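Local atomic coordinates of hypothetical protein (Bacteroides caccae, PDB entry 4M8R), a protein that is of unknown function but joins an N-terminal Ig-like domain to a WD40-like, beta-propeller-type domain. Residues A[46-51]-A[88-93]; A[22-27]-A[105-110]; A[16-21]-A[29-34]. All blocks are in the same frame, centred on the assembly; numbering follows the deposited sequence.

Contact 1 of 3, residues A[46-51]-A[88-93]; sequences FDFRWD and SRVEIF. With PO4 (phosphate ion), chain C; PO4 (phosphate ion), chain D.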
loop_
_atom_site.group_PDB
_atom_site.type_symbol
_atom_site.label_atom_id
_atom_site.label_comp_id
_atom_site.label_asym_id
_atom_site.label_seq_id
_atom_site.Cartn_x
_atom_site.Cartn_y
_atom_site.Cartn_z
ATOM N N PHE A 46 0.611 3.781 -28.744
ATOM C CA PHE A 46 0.441 5.048 -28.050
ATOM C C PHE A 46 1.414 5.129 -26.888
ATOM O O PHE A 46 1.662 4.124 -26.221
ATOM C CB PHE A 46 -0.950 5.134 -27.431
ATOM C CG PHE A 46 -2.076 5.205 -28.417
ATOM C CD1 PHE A 46 -2.055 6.115 -29.463
ATOM C CD2 PHE A 46 -3.201 4.407 -28.246
ATOM C CE1 PHE A 46 -3.122 6.201 -30.344
ATOM C CE2 PHE A 46 -4.264 4.486 -29.124
ATOM C CZ PHE A 46 -4.226 5.384 -30.175
ATOM N N ASP A 47 1.943 6.326 -26.639
ATOM C CA ASP A 47 2.585 6.651 -25.367
ATOM C C ASP A 47 1.822 7.824 -24.748
ATOM O O ASP A 47 1.576 8.825 -25.412
ATOM C CB ASP A 47 4.063 7.022 -25.562
ATOM C CG ASP A 47 4.983 5.792 -25.704
ATOM O OD1 ASP A 47 4.498 4.635 -25.731
ATOM O OD2 ASP A 47 6.217 5.986 -25.787
ATOM N N PHE A 48 1.452 7.691 -23.477
ATOM C CA PHE A 48 0.662 8.701 -22.772
ATOM C C PHE A 48 1.504 9.431 -21.729
ATOM O O PHE A 48 2.311 8.813 -21.035
ATOM C CB PHE A 48 -0.524 8.042 -22.057
ATOM C CG PHE A 48 -1.497 7.360 -22.981
ATOM C CD1 PHE A 48 -1.227 6.099 -23.490
ATOM C CD2 PHE A 48 -2.699 7.959 -23.304
ATOM C CE1 PHE A 48 -2.127 5.464 -24.325
ATOM C CE2 PHE A 48 -3.600 7.334 -24.140
ATOM C CZ PHE A 48 -3.312 6.086 -24.657
ATOM N N ARG A 49 1.291 10.737 -21.613
ATOM C CA ARG A 49 1.886 11.547 -20.551
ATOM C C ARG A 49 0.812 12.447 -19.957
ATOM O O ARG A 49 0.143 13.162 -20.692
ATOM C CB ARG A 49 3.009 12.407 -21.110
ATOM C CG ARG A 49 3.779 13.186 -20.049
ATOM C CD ARG A 49 4.413 14.441 -20.635
ATOM N NE ARG A 49 3.402 15.425 -21.022
ATOM C CZ ARG A 49 3.657 16.560 -21.668
ATOM N NH1 ARG A 49 4.902 16.883 -22.010
ATOM N NH2 ARG A 49 2.656 17.374 -21.980
ATOM N N TRP A 50 0.638 12.408 -18.639
ATOM C CA TRP A 50 -0.394 13.217 -17.995
ATOM C C TRP A 50 0.019 13.836 -16.660
ATOM O O TRP A 50 0.908 13.342 -15.979
ATOM C CB TRP A 50 -1.672 12.398 -17.807
ATOM C CG TRP A 50 -1.565 11.271 -16.825
ATOM C CD1 TRP A 50 -1.651 11.358 -15.473
ATOM C CD2 TRP A 50 -1.396 9.883 -17.127
ATOM N NE1 TRP A 50 -1.531 10.115 -14.908
ATOM C CE2 TRP A 50 -1.377 9.189 -15.900
ATOM C CE3 TRP A 50 -1.259 9.155 -18.317
ATOM C CZ2 TRP A 50 -1.219 7.798 -15.820
ATOM C CZ3 TRP A 50 -1.099 7.767 -18.239
ATOM C CH2 TRP A 50 -1.080 7.108 -16.994
ATOM N N ASP A 51 -0.659 14.927 -16.309
ATOM C CA ASP A 51 -0.509 15.596 -15.017
ATOM C C ASP A 51 -1.889 15.731 -14.386
ATOM O O ASP A 51 -2.713 16.490 -14.887
ATOM C CB ASP A 51 0.089 16.987 -15.224
ATOM C CG ASP A 51 1.390 16.951 -15.994
ATOM O OD1 ASP A 51 2.396 16.479 -15.416
ATOM O OD2 ASP A 51 1.406 17.386 -17.169
ATOM N N SER A 88 -4.391 13.440 -21.579
ATOM C CA SER A 88 -3.013 13.067 -21.866
ATOM C C SER A 88 -2.484 13.656 -23.156
ATOM O O SER A 88 -3.213 13.785 -24.139
ATOM C CB SER A 88 -2.911 11.550 -21.982
ATOM O OG SER A 88 -3.178 10.924 -20.747
ATOM N N ARG A 89 -1.201 13.987 -23.139
ATOM C CA ARG A 89 -0.421 14.130 -24.359
ATOM C C ARG A 89 -0.159 12.718 -24.878
ATOM O O ARG A 89 0.479 11.909 -24.191
ATOM C CB ARG A 89 0.907 14.838 -24.070
ATOM C CG ARG A 89 1.981 14.680 -25.138
ATOM C CD ARG A 89 3.275 15.332 -24.677
ATOM N NE ARG A 89 4.358 15.252 -25.662
ATOM C CZ ARG A 89 5.264 14.274 -25.736
ATOM N NH1 ARG A 89 5.250 13.248 -24.890
ATOM N NH2 ARG A 89 6.202 14.330 -26.673
ATOM N N VAL A 90 -0.657 12.427 -26.076
ATOM C CA VAL A 90 -0.512 11.103 -26.670
ATOM C C VAL A 90 0.382 11.191 -27.896
ATOM O O VAL A 90 0.073 11.927 -28.834
ATOM C CB VAL A 90 -1.873 10.520 -27.086
ATOM C CG1 VAL A 90 -1.702 9.140 -27.710
ATOM C CG2 VAL A 90 -2.801 10.450 -25.884
ATOM N N GLU A 91 1.483 10.445 -27.883
ATOM C CA GLU A 91 2.334 10.333 -29.055
ATOM C C GLU A 91 2.016 9.023 -29.758
ATOM O O GLU A 91 1.918 7.973 -29.115
ATOM C CB GLU A 91 3.811 10.389 -28.680
ATOM C CG GLU A 91 4.728 10.465 -29.893
ATOM C CD GLU A 91 6.128 10.950 -29.570
ATOM O OE1 GLU A 91 6.492 11.031 -28.373
ATOM O OE2 GLU A 91 6.875 11.243 -30.530
ATOM N N ILE A 92 1.851 9.108 -31.078
ATOM C CA ILE A 92 1.392 7.998 -31.903
ATOM C C ILE A 92 2.548 7.477 -32.748
ATOM O O ILE A 92 3.160 8.233 -33.505
ATOM C CB ILE A 92 0.234 8.454 -32.810
ATOM C CG1 ILE A 92 -0.916 8.984 -31.953
ATOM C CG2 ILE A 92 -0.262 7.314 -33.687
ATOM C CD1 ILE A 92 -1.985 9.709 -32.737
ATOM N N PHE A 93 2.838 6.184 -32.610
ATOM C CA PHE A 93 3.974 5.553 -33.278
ATOM C C PHE A 93 3.533 4.472 -34.253
ATOM O O PHE A 93 2.669 3.658 -33.934
ATOM C CB PHE A 93 4.891 4.892 -32.244
ATOM C CG PHE A 93 5.523 5.848 -31.282
ATOM C CD1 PHE A 93 6.731 6.457 -31.585
ATOM C CD2 PHE A 93 4.923 6.124 -30.063
ATOM C CE1 PHE A 93 7.322 7.331 -30.694
ATOM C CE2 PHE A 93 5.509 7.000 -29.167
ATOM C CZ PHE A 93 6.709 7.604 -29.482
HETATM P P PO4 C . 4.251 19.944 -24.232
HETATM O O1 PO4 C . 3.922 19.179 -25.501
HETATM O O2 PO4 C . 3.026 20.056 -23.362
HETATM O O3 PO4 C . 5.323 19.221 -23.471
HETATM O O4 PO4 C . 4.785 21.305 -24.591
HETATM P P PO4 D . 8.301 16.582 -28.801
HETATM O O1 PO4 D . 8.625 15.155 -29.172
HETATM O O2 PO4 D . 7.114 16.646 -27.870
HETATM O O3 PO4 D . 9.477 17.235 -28.117
HETATM O O4 PO4 D . 7.965 17.309 -30.077
#
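F46 to W50 and S88 to F93 are neighbouring antiparallel strands in the beta-sheet of the N-terminal Ig-like domain. D47 with E91 and R49 with R89 form the hydrogen-bonded pairs, each closed by two backbone bonds; D47 N to E91 O is 3.0 Å and R49 N to R89 O is 2.9 Å. The pairs F46 with I92 and F48 with V90 send apolar side chains to one face of the sheet. There V90 shares its two methyls between two phenylalanines: CG1 meets F46 CD1 at 3.5 Å and CG2 meets F48 CD2 at 3.6 Å. I92 CG1 comes in at the edge of the F46 ring.

The other face is largely polar and ionic, and the second subunit packs on it. R49 leaves the backbone with CG anti to N (chi1 -174°) and bends at chi3 (68°), which brings its guanidinium flat over the R89 side chain, with R89 CD 3.3 Å from R49 CZ. The two guanidinium planes are 31° apart. By its edge R49 grips one phosphate with two nearly straight bonds, NH1 to O3 at 2.8 Å and NH2 to O2 at 3.0 Å, while R89 NH2 reaches O2 of a second phosphate at 2.8 Å. R213 of the second subunit binds both ions. D47 lies against F93, the aromatic exception here, which stacks edge-to-face with F191 of the second subunit; D47 OD1 is salt-bridged to K234 of that subunit. E91 OE2 bonds S102 of its own chain and OE1 bonds N238 of the second subunit. The phosphates, probably from the crystallisation liquor, would offset the positive charge of the gathered arginines.

Contact 2 of 3, residues A[22-27]-A[105-110]; sequences NQTVKP and KVLLAD. With PO4 (phosphate ion), chain D.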
loop_
_atom_site.group_PDB
_atom_site.type_symbol
_atom_site.label_atom_id
_atom_site.label_comp_id
_atom_site.label_asym_id
_atom_site.label_seq_id
_atom_site.Cartn_x
_atom_site.Cartn_y
_atom_site.Cartn_z
ATOM N N ASN A 22 -1.599 17.594 -33.189
ATOM C CA ASN A 22 -1.599 18.756 -32.298
ATOM C C ASN A 22 -2.979 19.330 -31.970
ATOM O O ASN A 22 -3.084 20.451 -31.487
ATOM C CB ASN A 22 -0.689 19.847 -32.863
ATOM C CG ASN A 22 0.737 19.374 -33.026
ATOM O OD1 ASN A 22 1.299 18.727 -32.135
ATOM N ND2 ASN A 22 1.334 19.687 -34.167
ATOM N N GLN A 23 -4.028 18.551 -32.204
ATOM C CA GLN A 23 -5.379 18.968 -31.876
ATOM C C GLN A 23 -5.863 18.189 -30.668
ATOM O O GLN A 23 -5.236 17.217 -30.239
ATOM C CB GLN A 23 -6.316 18.729 -33.058
ATOM C CG GLN A 23 -5.964 19.539 -34.300
ATOM C CD GLN A 23 -6.893 19.257 -35.474
ATOM O OE1 GLN A 23 -7.920 18.585 -35.333
ATOM N NE2 GLN A 23 -6.532 19.770 -36.646
ATOM N N THR A 24 -6.980 18.632 -30.112
ATOM C CA THR A 24 -7.629 17.920 -29.032
ATOM C C THR A 24 -8.633 16.928 -29.622
ATOM O O THR A 24 -9.458 17.289 -30.461
ATOM C CB THR A 24 -8.324 18.893 -28.060
ATOM O OG1 THR A 24 -7.338 19.751 -27.468
ATOM C CG2 THR A 24 -9.050 18.130 -26.949
ATOM N N VAL A 25 -8.551 15.680 -29.183
ATOM C CA VAL A 25 -9.459 14.639 -29.648
ATOM C C VAL A 25 -10.110 13.970 -28.444
ATOM O O VAL A 25 -9.615 14.087 -27.331
ATOM C CB VAL A 25 -8.728 13.596 -30.523
ATOM C CG1 VAL A 25 -8.175 14.255 -31.774
ATOM C CG2 VAL A 25 -7.604 12.910 -29.759
ATOM N N LYS A 26 -11.226 13.285 -28.663
ATOM C CA LYS A 26 -11.971 12.660 -27.567
ATOM C C LYS A 26 -11.819 11.141 -27.578
ATOM O O LYS A 26 -11.686 10.535 -28.638
ATOM C CB LYS A 26 -13.453 13.030 -27.652
ATOM C CG LYS A 26 -13.742 14.480 -27.288
ATOM C CD LYS A 26 -15.175 14.883 -27.616
ATOM C CE LYS A 26 -15.387 15.039 -29.117
ATOM N NZ LYS A 26 -16.577 15.880 -29.439
ATOM N N PRO A 27 -11.840 10.517 -26.391
ATOM C CA PRO A 27 -11.943 9.070 -26.335
ATOM C C PRO A 27 -13.111 8.568 -27.171
ATOM O O PRO A 27 -14.209 9.108 -27.068
ATOM C CB PRO A 27 -12.194 8.800 -24.851
ATOM C CG PRO A 27 -11.500 9.910 -24.160
ATOM C CD PRO A 27 -11.649 11.109 -25.058
ATOM N N LYS A 105 1.499 13.806 -32.539
ATOM C CA LYS A 105 0.974 13.901 -31.185
ATOM C C LYS A 105 -0.424 14.482 -31.191
ATOM O O LYS A 105 -0.770 15.279 -32.061
ATOM C CB LYS A 105 1.866 14.802 -30.346
ATOM C CG LYS A 105 3.325 14.385 -30.333
ATOM C CD LYS A 105 4.182 15.387 -29.580
ATOM C CE LYS A 105 4.271 16.713 -30.314
ATOM N NZ LYS A 105 5.223 17.643 -29.653
ATOM N N VAL A 106 -1.223 14.073 -30.217
ATOM C CA VAL A 106 -2.534 14.660 -30.002
ATOM C C VAL A 106 -2.750 14.855 -28.521
ATOM O O VAL A 106 -2.063 14.251 -27.703
ATOM C CB VAL A 106 -3.674 13.788 -30.566
ATOM C CG1 VAL A 106 -3.562 13.678 -32.076
ATOM C CG2 VAL A 106 -3.684 12.402 -29.934
ATOM N N LEU A 107 -3.689 15.729 -28.184
ATOM C CA LEU A 107 -4.125 15.899 -26.810
ATOM C C LEU A 107 -5.438 15.143 -26.675
ATOM O O LEU A 107 -6.414 15.447 -27.368
ATOM C CB LEU A 107 -4.306 17.379 -26.487
ATOM C CG LEU A 107 -4.739 17.735 -25.060
ATOM C CD1 LEU A 107 -3.781 17.162 -24.028
ATOM C CD2 LEU A 107 -4.837 19.245 -24.904
ATOM N N LEU A 108 -5.452 14.137 -25.807
ATOM C CA LEU A 108 -6.622 13.282 -25.626
ATOM C C LEU A 108 -7.373 13.715 -24.376
ATOM O O LEU A 108 -6.809 13.716 -23.283
ATOM C CB LEU A 108 -6.189 11.819 -25.495
ATOM C CG LEU A 108 -7.291 10.766 -25.363
ATOM C CD1 LEU A 108 -8.192 10.752 -26.587
ATOM C CD2 LEU A 108 -6.670 9.401 -25.144
ATOM N N ALA A 109 -8.641 14.073 -24.534
ATOM C CA ALA A 109 -9.454 14.522 -23.407
ATOM C C ALA A 109 -9.653 13.383 -22.417
ATOM O O ALA A 109 -9.519 12.220 -22.775
ATOM C CB ALA A 109 -10.797 15.041 -23.893
ATOM N N ASP A 110 -9.976 13.730 -21.175
ATOM C CA ASP A 110 -10.128 12.752 -20.109
ATOM C C ASP A 110 -11.105 11.644 -20.507
ATOM O O ASP A 110 -12.194 11.919 -20.996
ATOM C CB ASP A 110 -10.600 13.429 -18.815
ATOM C CG ASP A 110 -10.664 12.460 -17.638
ATOM O OD1 ASP A 110 -11.665 11.731 -17.517
ATOM O OD2 ASP A 110 -9.718 12.418 -16.834
HETATM P P PO4 D . 8.301 16.582 -28.801
HETATM O O1 PO4 D . 8.625 15.155 -29.172
HETATM O O2 PO4 D . 7.114 16.646 -27.870
HETATM O O3 PO4 D . 9.477 17.235 -28.117
HETATM O O4 PO4 D . 7.965 17.309 -30.077
HETATM O O HOH W 1 2.153 16.375 -33.675
#
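T24 and V25 run parallel to L107 and L108, a direction not repeated elsewhere in this otherwise antiparallel sheet. The bonding is staggered, as parallel strands require: L107 gives its N-H to Q23 O and accepts from V25 N at its own O, the latter bond measuring 2.8 Å from V25 N to L107 O. V25 O then takes A109 N. At the start of the pairing N22 N donates to K105 O at a short 2.7 Å, and a water adds a second bridge between the same two residues, donating to N22 OD1 and accepting from K105 N.

The side chains divide between two faces. T24 and L107 lie side by side on one, with T24 OG1 3.6 Å from L107 CD2. On the other, V25 puts CG2 between two neighbours, L108 CD1 at 3.9 Å and V106 CG2 at 4.0 Å. L108 crosses V25 at about a right angle; CG anti to the backbone N (chi1 -177°) and a chi2 of 61° together carry its CD1 on to P27, where it sits 3.8 Å from P27 CD. The proline ring also rests on the backbone beyond the strand, its CD 3.3 Å from A109 O.

At the far end K105 bends at chi3 (-68°) and offers NZ to two oxygens of one phosphate, O2 and O4, each at 2.8 Å. That ion is also bonded by R89, and by R213 and N238 of the second subunit.

A short early strand lying parallel to the last strand of the domain, at the sheet's outer limit within the chain, resembles the pairing of strands A' and G in Ig-like beta-sandwiches.

Contact 3 of 3, residues A[16-21]-A[29-34]; sequences AGVTEA and DIVHIY. With PO4 (phosphate ion), chain F.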
loop_
_atom_site.group_PDB
_atom_site.type_symbol
_atom_site.label_atom_id
_atom_site.label_comp_id
_atom_site.label_asym_id
_atom_site.label_seq_id
_atom_site.Cartn_x
_atom_site.Cartn_y
_atom_site.Cartn_z
ATOM N N ALA A 16 4.486 11.205 -44.116
ATOM C CA ALA A 16 3.543 10.666 -43.153
ATOM C C ALA A 16 3.186 11.668 -42.071
ATOM O O ALA A 16 3.875 12.662 -41.869
ATOM C CB ALA A 16 4.112 9.403 -42.524
ATOM N N GLY A 17 2.109 11.374 -41.358
ATOM C CA GLY A 17 1.673 12.212 -40.252
ATOM C C GLY A 17 0.338 11.765 -39.688
ATOM O O GLY A 17 -0.184 10.703 -40.050
ATOM N N VAL A 18 -0.209 12.594 -38.808
ATOM C CA VAL A 18 -1.520 12.371 -38.229
ATOM C C VAL A 18 -2.395 13.532 -38.650
ATOM O O VAL A 18 -2.031 14.682 -38.457
ATOM C CB VAL A 18 -1.443 12.317 -36.697
ATOM C CG1 VAL A 18 -2.790 11.949 -36.102
ATOM C CG2 VAL A 18 -0.380 11.320 -36.260
ATOM N N THR A 19 -3.550 13.233 -39.231
ATOM C CA THR A 19 -4.450 14.276 -39.707
ATOM C C THR A 19 -4.792 15.240 -38.576
ATOM O O THR A 19 -4.758 16.449 -38.762
ATOM C CB THR A 19 -5.743 13.681 -40.295
ATOM O OG1 THR A 19 -5.409 12.822 -41.389
ATOM C CG2 THR A 19 -6.686 14.775 -40.783
ATOM N N GLU A 20 -5.093 14.698 -37.402
ATOM C CA GLU A 20 -5.498 15.508 -36.258
ATOM C C GLU A 20 -4.305 15.933 -35.390
ATOM O O GLU A 20 -4.467 16.190 -34.197
ATOM C CB GLU A 20 -6.523 14.739 -35.405
ATOM C CG GLU A 20 -7.811 14.368 -36.135
ATOM C CD GLU A 20 -7.685 13.144 -37.036
ATOM O OE1 GLU A 20 -6.610 12.513 -37.074
ATOM O OE2 GLU A 20 -8.674 12.814 -37.715
ATOM N N ALA A 21 -3.115 16.021 -35.983
ATOM C CA ALA A 21 -1.898 16.334 -35.233
ATOM C C ALA A 21 -2.028 17.636 -34.447
ATOM O O ALA A 21 -2.534 18.630 -34.958
ATOM C CB ALA A 21 -0.706 16.410 -36.168
ATOM N N ASP A 29 -13.136 8.719 -30.498
ATOM C CA ASP A 29 -12.954 9.330 -31.818
ATOM C C ASP A 29 -12.049 8.490 -32.696
ATOM O O ASP A 29 -11.224 7.713 -32.201
ATOM C CB ASP A 29 -12.312 10.727 -31.709
ATOM C CG ASP A 29 -13.290 11.806 -31.297
ATOM O OD1 ASP A 29 -14.501 11.518 -31.158
ATOM O OD2 ASP A 29 -12.838 12.967 -31.141
ATOM N N ILE A 30 -12.206 8.671 -34.002
ATOM C CA ILE A 30 -11.309 8.096 -34.989
ATOM C C ILE A 30 -10.229 9.108 -35.346
ATOM O O ILE A 30 -10.533 10.238 -35.724
ATOM C CB ILE A 30 -12.067 7.740 -36.283
ATOM C CG1 ILE A 30 -13.176 6.717 -36.010
ATOM C CG2 ILE A 30 -11.106 7.213 -37.340
ATOM C CD1 ILE A 30 -12.675 5.389 -35.483
ATOM N N VAL A 31 -8.972 8.701 -35.227
ATOM C CA VAL A 31 -7.839 9.507 -35.671
ATOM C C VAL A 31 -7.244 8.879 -36.929
ATOM O O VAL A 31 -7.155 7.657 -37.033
ATOM C CB VAL A 31 -6.782 9.617 -34.556
ATOM C CG1 VAL A 31 -5.423 10.039 -35.099
ATOM C CG2 VAL A 31 -7.263 10.590 -33.493
ATOM N N HIS A 32 -6.839 9.722 -37.878
ATOM C CA HIS A 32 -6.370 9.261 -39.180
ATOM C C HIS A 32 -4.879 9.441 -39.341
ATOM O O HIS A 32 -4.326 10.485 -38.996
ATOM C CB HIS A 32 -7.075 10.021 -40.287
ATOM C CG HIS A 32 -8.560 9.896 -40.229
ATOM N ND1 HIS A 32 -9.343 10.729 -39.462
ATOM C CD2 HIS A 32 -9.405 9.018 -40.814
ATOM C CE1 HIS A 32 -10.610 10.383 -39.591
ATOM N NE2 HIS A 32 -10.675 9.347 -40.407
ATOM N N ILE A 33 -4.246 8.408 -39.880
ATOM C CA ILE A 33 -2.824 8.403 -40.146
ATOM C C ILE A 33 -2.627 8.284 -41.643
ATOM O O ILE A 33 -3.320 7.507 -42.292
ATOM C CB ILE A 33 -2.159 7.205 -39.457
ATOM C CG1 ILE A 33 -2.116 7.435 -37.952
ATOM C CG2 ILE A 33 -0.753 6.982 -39.995
ATOM C CD1 ILE A 33 -1.849 6.165 -37.169
ATOM N N TYR A 34 -1.678 9.042 -42.181
ATOM C CA TYR A 34 -1.394 9.021 -43.611
ATOM C C TYR A 34 0.094 8.834 -43.873
ATOM O O TYR A 34 0.914 9.006 -42.977
ATOM C CB TYR A 34 -1.896 10.303 -44.282
ATOM C CG TYR A 34 -1.271 11.573 -43.760
ATOM C CD1 TYR A 34 -0.099 12.072 -44.310
ATOM C CD2 TYR A 34 -1.864 12.282 -42.721
ATOM C CE1 TYR A 34 0.470 13.246 -43.838
ATOM C CE2 TYR A 34 -1.306 13.452 -42.240
ATOM C CZ TYR A 34 -0.138 13.936 -42.804
ATOM O OH TYR A 34 0.414 15.099 -42.326
HETATM P P PO4 F . -13.121 6.882 -41.368
HETATM O O1 PO4 F . -12.846 7.569 -42.688
HETATM O O2 PO4 F . -12.934 7.862 -40.232
HETATM O O3 PO4 F . -14.549 6.389 -41.324
HETATM O O4 PO4 F . -12.165 5.717 -41.215
#
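Y34 folds its ring back over the neighbouring strand and lies flat on G17. Its CG sits between the backbone N and the carbonyl carbon (chi1 61°), the setting that turns the ring across to the partner strand. G17 CA stands 3.9 Å from the centroid of the Y34 ring and 24° off its normal, a CH-pi contact over the face, while T19 N comes to the ring's edge. Beneath the ring the two backbones exchange a pair of bonds. Y34 N reaches G17 O at 3.1 Å, and G17 N reaches Y34 O, also at 3.1 Å, though this donor stands well above the carbonyl plane.

These are the first and third strands of the Ig-like domain, antiparallel neighbours in its sheet, with 16-18 outermost within this chain. A type I turn from V18 to A21 leads the chain off the strand, and T19 N still bonds H32 O at 2.9 Å as it leaves.

The turn also delivers E20, whose chain bends at chi2 (79°) so that both carboxylate oxygens face H32. OE1 ties the carboxylate to the backbone, accepting H32 N at 2.9 Å from somewhat out of the carboxylate plane; OE2 uses its syn lone pair for H32 ND1 at 2.8 Å, almost within the imidazole plane. Carboxylate and imidazole are nearly coplanar. The other ring nitrogen, H32 NE2, donates at 2.7 Å to O2 of a phosphate that S78 also binds, and the ND1 and NE2 bonds together hold the ring's rotation. With an anion at each nitrogen, a doubly protonated, positively charged H32 would probably be favoured in the crystal. T19 OG1 lies by H32 CB, and on the other side of the strands V18 CG1 packs against V31 CG1.

All three contacts belong to the Ig-like domain. Contacts 1 and 2, centres 9 Å apart, are adjacent in the sheet: strands 88-96 and 99-108 join them, S88 O lying 2.8 Å from L108 N in a probable hydrogen bond. One phosphate touches both, linking R89 of contact 1 with K105 of contact 2 at the boundary with the second subunit. Contact 3, centred about 14 Å from contact 1 and 11 Å from contact 2, meets them through the apolar interior, with I92 CG2 4.0 Å from I33 CD1 and V25 CG1 4.1 Å from V31 CG2. Its separate phosphate, at H32, is touched by neither of the others.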